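Local atomic coordinates of thioesterase domain-containing protein (Pyrococcus horikoshii, PDB entry 1IXL), a protein that is of unknown function but adopts the hot-dog fold of the thioesterase superfamily, and so may hydrolyse acyl-CoA thioesters. Residues A[4-9]-A[18-23]; A[56-61]-A[89-94]. All coordinates share one frame; numbering follows the deposited sequence.

Interaction 1 (A[4-9]-A[18-23]); sequences VEQRTH and GKPILI
The N-terminal arm of the chain lies against the edge strand of the hot-dog sheet, V4 and Q6 meeting P20 and I23. At its start the arm is tied by one backbone bond, V4 N to I23 O at 3.1 Å, bent to 145° at the hydrogen. I23 touches both V4 and Q6. Its branched apolar side chain suits the place, setting CB against V4 O while the longer arm, with CG1 anti to the carbonyl carbon (chi1 -53°), brings CD1 to 3.9 Å from the aliphatic CB of Q6. Within this strand, which is the outermost in the chain on its side, I21 and L22 both face E29 in a classic beta bulge. Q6 stretches out beyond CG, crossing P20 at about a right angle, with OE1 3.5 Å from CG of the proline. Its other amide atom, NE2, bonds T8 O at 2.9 Å, nearly straight at 166° and in the amide plane, and also pairs with Y57 OH on helix 48-63. With a leucine at Q6, T8 O and Y57 OH would probably each lose a partner, and the arm would be less firmly tied to the helix. T8 OG1 in turn takes H9 ND1 in the imidazole plane.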
loop_
_atom_site.group_PDB
_atom_site.type_symbol
_atom_site.label_atom_id
_atom_site.label_comp_id
_atom_site.label_asym_id
_atom_site.label_seq_id
_atom_site.Cartn_x
_atom_site.Cartn_y
_atom_site.Cartn_z
ATOM N N VAL A 4 -11.675 -11.041 -5.138
ATOM C CA VAL A 4 -12.694 -10.433 -4.309
ATOM C C VAL A 4 -12.776 -9.013 -4.814
ATOM O O VAL A 4 -11.762 -8.453 -5.230
ATOM C CB VAL A 4 -12.281 -10.445 -2.826
ATOM C CG1 VAL A 4 -13.424 -9.968 -1.958
ATOM C CG2 VAL A 4 -11.866 -11.842 -2.428
ATOM N N GLU A 5 -13.971 -8.435 -4.819
ATOM C CA GLU A 5 -14.107 -7.063 -5.273
ATOM C C GLU A 5 -13.554 -6.134 -4.187
ATOM O O GLU A 5 -13.478 -6.506 -3.006
ATOM C CB GLU A 5 -15.581 -6.735 -5.560
ATOM C CG GLU A 5 -16.553 -7.270 -4.532
ATOM C CD GLU A 5 -18.015 -7.130 -4.967
ATOM O OE1 GLU A 5 -18.330 -7.450 -6.141
ATOM O OE2 GLU A 5 -18.849 -6.715 -4.134
ATOM N N GLN A 6 -13.157 -4.937 -4.594
ATOM C CA GLN A 6 -12.627 -3.969 -3.652
ATOM C C GLN A 6 -13.766 -3.434 -2.791
ATOM O O GLN A 6 -14.724 -2.841 -3.307
ATOM C CB GLN A 6 -11.973 -2.815 -4.398
ATOM C CG GLN A 6 -11.180 -1.940 -3.475
ATOM C CD GLN A 6 -10.300 -0.974 -4.210
ATOM O OE1 GLN A 6 -9.909 -1.213 -5.352
ATOM N NE2 GLN A 6 -9.952 0.120 -3.550
ATOM N N ARG A 7 -13.653 -3.595 -1.477
ATOM C CA ARG A 7 -14.724 -3.135 -0.591
ATOM C C ARG A 7 -14.416 -1.881 0.234
ATOM O O ARG A 7 -15.235 -1.456 1.043
ATOM C CB ARG A 7 -15.113 -4.266 0.359
ATOM C CG ARG A 7 -15.605 -5.532 -0.330
ATOM C CD ARG A 7 -15.832 -6.597 0.718
ATOM N NE ARG A 7 -16.891 -6.221 1.654
ATOM C CZ ARG A 7 -16.960 -6.650 2.912
ATOM N NH1 ARG A 7 -16.026 -7.467 3.389
ATOM N NH2 ARG A 7 -17.960 -6.263 3.695
ATOM N N THR A 8 -13.249 -1.282 0.023
ATOM C CA THR A 8 -12.861 -0.095 0.779
ATOM C C THR A 8 -11.875 0.741 -0.016
ATOM O O THR A 8 -11.264 0.236 -0.955
ATOM C CB THR A 8 -12.176 -0.486 2.123
ATOM O OG1 THR A 8 -11.918 0.701 2.892
ATOM C CG2 THR A 8 -10.832 -1.200 1.858
ATOM N N HIS A 9 -11.729 2.014 0.367
ATOM C CA HIS A 9 -10.785 2.913 -0.278
ATOM C C HIS A 9 -10.994 2.932 -1.789
ATOM O O HIS A 9 -10.028 3.018 -2.546
ATOM C CB HIS A 9 -9.346 2.453 0.028
ATOM C CG HIS A 9 -8.872 2.786 1.413
ATOM N ND1 HIS A 9 -9.524 2.353 2.553
ATOM C CD2 HIS A 9 -7.836 3.548 1.840
ATOM C CE1 HIS A 9 -8.915 2.840 3.620
ATOM N NE2 HIS A 9 -7.888 3.569 3.217
ATOM N N GLY A 18 -2.052 4.365 -6.642
ATOM C CA GLY A 18 -1.900 3.072 -7.260
ATOM C C GLY A 18 -3.145 2.409 -7.797
ATOM O O GLY A 18 -4.267 2.813 -7.492
ATOM N N LYS A 19 -2.915 1.373 -8.600
ATOM C CA LYS A 19 -3.966 0.593 -9.241
ATOM C C LYS A 19 -3.876 -0.822 -8.706
ATOM O O LYS A 19 -2.867 -1.497 -8.878
ATOM C CB LYS A 19 -3.749 0.591 -10.763
ATOM C CG LYS A 19 -3.670 1.992 -11.373
ATOM C CD LYS A 19 -3.345 1.939 -12.876
ATOM C CE LYS A 19 -3.449 3.316 -13.517
ATOM N NZ LYS A 19 -3.182 3.273 -14.987
ATOM N N PRO A 20 -4.928 -1.289 -8.028
ATOM C CA PRO A 20 -4.869 -2.654 -7.493
ATOM C C PRO A 20 -4.872 -3.623 -8.678
ATOM O O PRO A 20 -5.624 -3.421 -9.631
ATOM C CB PRO A 20 -6.149 -2.755 -6.648
ATOM C CG PRO A 20 -6.504 -1.292 -6.343
ATOM C CD PRO A 20 -6.169 -0.604 -7.635
ATOM N N ILE A 21 -4.017 -4.640 -8.640
ATOM C CA ILE A 21 -3.971 -5.608 -9.730
ATOM C C ILE A 21 -4.335 -6.980 -9.202
ATOM O O ILE A 21 -4.510 -7.926 -9.964
ATOM C CB ILE A 21 -2.563 -5.655 -10.420
ATOM C CG1 ILE A 21 -1.463 -5.951 -9.399
ATOM C CG2 ILE A 21 -2.287 -4.337 -11.101
ATOM C CD1 ILE A 21 -0.053 -6.068 -10.016
ATOM N N LEU A 22 -4.457 -7.095 -7.885
ATOM C CA LEU A 22 -4.830 -8.373 -7.299
ATOM C C LEU A 22 -5.352 -8.207 -5.884
ATOM O O LEU A 22 -4.714 -7.561 -5.049
ATOM C CB LEU A 22 -3.632 -9.336 -7.293
ATOM C CG LEU A 22 -3.921 -10.819 -6.981
ATOM C CD1 LEU A 22 -2.702 -11.652 -7.376
ATOM C CD2 LEU A 22 -4.223 -11.020 -5.502
ATOM N N ILE A 23 -6.529 -8.768 -5.624
ATOM C CA ILE A 23 -7.085 -8.719 -4.280
ATOM C C ILE A 23 -7.721 -10.071 -3.991
ATOM O O ILE A 23 -8.603 -10.516 -4.724
ATOM C CB ILE A 23 -8.197 -7.654 -4.108
ATOM C CG1 ILE A 23 -7.722 -6.266 -4.562
ATOM C CG2 ILE A 23 -8.621 -7.603 -2.617
ATOM C CD1 ILE A 23 -8.826 -5.174 -4.495
#

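Interaction 2 (A[56-61]-A[89-94]); sequences DYAAML and AKAKII
Three alanines, A58 on the helix and A89 and A91 on the strand, make most of this buried meeting of the central helix with the sheet. The apolar contacts are methyl to methyl. CB of A58 points toward the strand and comes to 3.7 Å from CB of A91 and 3.8 Å from CB of A89, so that one helix methyl is shared by two strand residues that project from the same face of the sheet. The residue between them, K90, turns its side chain away from the helix.

A second group of contacts sets a side chain against backbone. CB of A91 lies 3.4 Å from A58 O and 3.7 Å from A59 N, close against the peptide that joins these two residues; A59 lends its backbone here more than its methyl, which points to one side of the strand and comes no nearer than 4.7 Å. At A59 and A91 the CA atoms are 5.3 Å apart, a spacing that suits residues with no more than a methyl. The short helix and strand axes approach to 7.2 Å, at an angle of 41°.

No polar bond joins the two segments; the helix is held by its own backbone bonds and the strand by those to its neighbours. M60 N bonds D56 O along the helix, while the strand is laced into the sheet, A89 and A91 pairing with V30 and A28 on one side and K90 and K92 with K106 and E104 on the other. The helix thus lies across the sheet as the sausage of the hot dog, with strand 86-97 against it between strands 27-33 and 100-109.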
loop_
_atom_site.group_PDB
_atom_site.type_symbol
_atom_site.label_atom_id
_atom_site.label_comp_id
_atom_site.label_asym_id
_atom_site.label_seq_id
_atom_site.Cartn_x
_atom_site.Cartn_y
_atom_site.Cartn_z
ATOM N N ASP A 56 0.755 1.692 1.932
ATOM C CA ASP A 56 -0.382 1.910 2.855
ATOM C C ASP A 56 -1.677 1.395 2.188
ATOM O O ASP A 56 -2.457 0.650 2.785
ATOM C CB ASP A 56 -0.470 3.430 3.143
ATOM C CG ASP A 56 -1.655 3.830 4.037
ATOM O OD1 ASP A 56 -2.557 2.997 4.302
ATOM O OD2 ASP A 56 -1.676 5.020 4.461
ATOM N N TYR A 57 -1.894 1.799 0.942
ATOM C CA TYR A 57 -3.074 1.390 0.193
ATOM C C TYR A 57 -3.116 -0.129 0.004
ATOM O O TYR A 57 -4.179 -0.729 0.134
ATOM C CB TYR A 57 -3.106 2.145 -1.165
ATOM C CG TYR A 57 -4.280 1.866 -2.119
ATOM C CD1 TYR A 57 -5.586 1.661 -1.641
ATOM C CD2 TYR A 57 -4.097 1.939 -3.507
ATOM C CE1 TYR A 57 -6.664 1.550 -2.517
ATOM C CE2 TYR A 57 -5.167 1.839 -4.396
ATOM C CZ TYR A 57 -6.455 1.650 -3.893
ATOM O OH TYR A 57 -7.530 1.633 -4.754
ATOM N N ALA A 58 -1.975 -0.760 -0.290
ATOM C CA ALA A 58 -1.962 -2.205 -0.466
ATOM C C ALA A 58 -2.396 -2.901 0.832
ATOM O O ALA A 58 -3.146 -3.900 0.823
ATOM C CB ALA A 58 -0.544 -2.682 -0.888
ATOM N N ALA A 59 -1.920 -2.366 1.946
ATOM C CA ALA A 59 -2.236 -2.891 3.267
ATOM C C ALA A 59 -3.748 -2.806 3.530
ATOM O O ALA A 59 -4.350 -3.764 4.026
ATOM C CB ALA A 59 -1.452 -2.103 4.338
HETATM N N MSE A 60 -4.361 -1.678 3.178
HETATM C CA MSE A 60 -5.794 -1.512 3.358
HETATM C C MSE A 60 -6.534 -2.565 2.523
HETATM O O MSE A 60 -7.586 -3.063 2.937
HETATM C CB MSE A 60 -6.252 -0.110 2.923
HETATM C CG MSE A 60 -5.639 1.074 3.698
HETATM SE SE MSE A 60 -6.074 1.149 5.459
HETATM C CE MSE A 60 -5.027 0.079 6.064
ATOM N N LEU A 61 -6.007 -2.906 1.346
ATOM C CA LEU A 61 -6.684 -3.910 0.507
ATOM C C LEU A 61 -6.403 -5.335 0.934
ATOM O O LEU A 61 -7.165 -6.240 0.595
ATOM C CB LEU A 61 -6.357 -3.723 -0.987
ATOM C CG LEU A 61 -6.835 -2.365 -1.526
ATOM C CD1 LEU A 61 -6.654 -2.275 -3.044
ATOM C CD2 LEU A 61 -8.286 -2.165 -1.169
ATOM N N ALA A 89 3.453 -2.987 -4.842
ATOM C CA ALA A 89 3.407 -3.274 -3.423
ATOM C C ALA A 89 2.640 -4.586 -3.218
ATOM O O ALA A 89 1.567 -4.763 -3.787
ATOM C CB ALA A 89 2.706 -2.132 -2.700
ATOM N N LYS A 90 3.217 -5.493 -2.428
ATOM C CA LYS A 90 2.609 -6.774 -2.091
ATOM C C LYS A 90 2.364 -6.798 -0.577
ATOM O O LYS A 90 3.299 -6.768 0.213
ATOM C CB LYS A 90 3.525 -7.922 -2.540
ATOM C CG LYS A 90 3.752 -7.875 -4.063
ATOM C CD LYS A 90 4.537 -9.058 -4.616
ATOM C CE LYS A 90 4.908 -8.775 -6.079
ATOM N NZ LYS A 90 5.716 -9.896 -6.646
ATOM N N ALA A 91 1.090 -6.845 -0.197
ATOM C CA ALA A 91 0.661 -6.807 1.206
ATOM C C ALA A 91 -0.019 -8.089 1.688
ATOM O O ALA A 91 -0.918 -8.589 1.032
ATOM C CB ALA A 91 -0.295 -5.631 1.400
ATOM N N LYS A 92 0.412 -8.616 2.833
ATOM C CA LYS A 92 -0.205 -9.829 3.379
ATOM C C LYS A 92 -0.486 -9.692 4.875
ATOM O O LYS A 92 0.342 -9.178 5.618
ATOM C CB LYS A 92 0.688 -11.053 3.153
ATOM C CG LYS A 92 0.064 -12.350 3.729
ATOM C CD LYS A 92 0.826 -13.598 3.338
ATOM C CE LYS A 92 2.208 -13.658 3.961
ATOM N NZ LYS A 92 2.812 -15.026 3.772
ATOM N N ILE A 93 -1.673 -10.109 5.308
ATOM C CA ILE A 93 -1.998 -10.056 6.722
ATOM C C ILE A 93 -1.113 -11.127 7.356
ATOM O O ILE A 93 -1.163 -12.284 6.949
ATOM C CB ILE A 93 -3.470 -10.400 6.980
ATOM C CG1 ILE A 93 -4.369 -9.301 6.406
ATOM C CG2 ILE A 93 -3.715 -10.539 8.479
ATOM C CD1 ILE A 93 -5.859 -9.595 6.564
ATOM N N ILE A 94 -0.269 -10.743 8.310
ATOM C CA ILE A 94 0.605 -11.726 8.941
ATOM C C ILE A 94 0.153 -12.089 10.354
ATOM O O ILE A 94 0.635 -13.069 10.934
ATOM C CB ILE A 94 2.092 -11.272 8.986
ATOM C CG1 ILE A 94 2.224 -9.918 9.695
ATOM C CG2 ILE A 94 2.668 -11.226 7.566
ATOM C CD1 ILE A 94 3.673 -9.575 10.061
#

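Both contacts place something against the same antiparallel sheet: interaction 1 lays the N-terminal arm along its edge strand, and interaction 2 seats the helix on an inner strand two places further in. Their centres are about 10 Å apart, and helix 56-61 joins them. While A58 faces strand 89-94, Y57 and L61 turn to the other contact. Y57 OH is 3.1 Å from Q6 NE2, a probable hydrogen bond, and L61 CD1 packs 3.4 Å from P20 CG; CG of M60, a selenomethionine here, lies 3.4 Å from H9 NE2. The helix is therefore held between sheet and arm. Along the chain the two contacts follow in series.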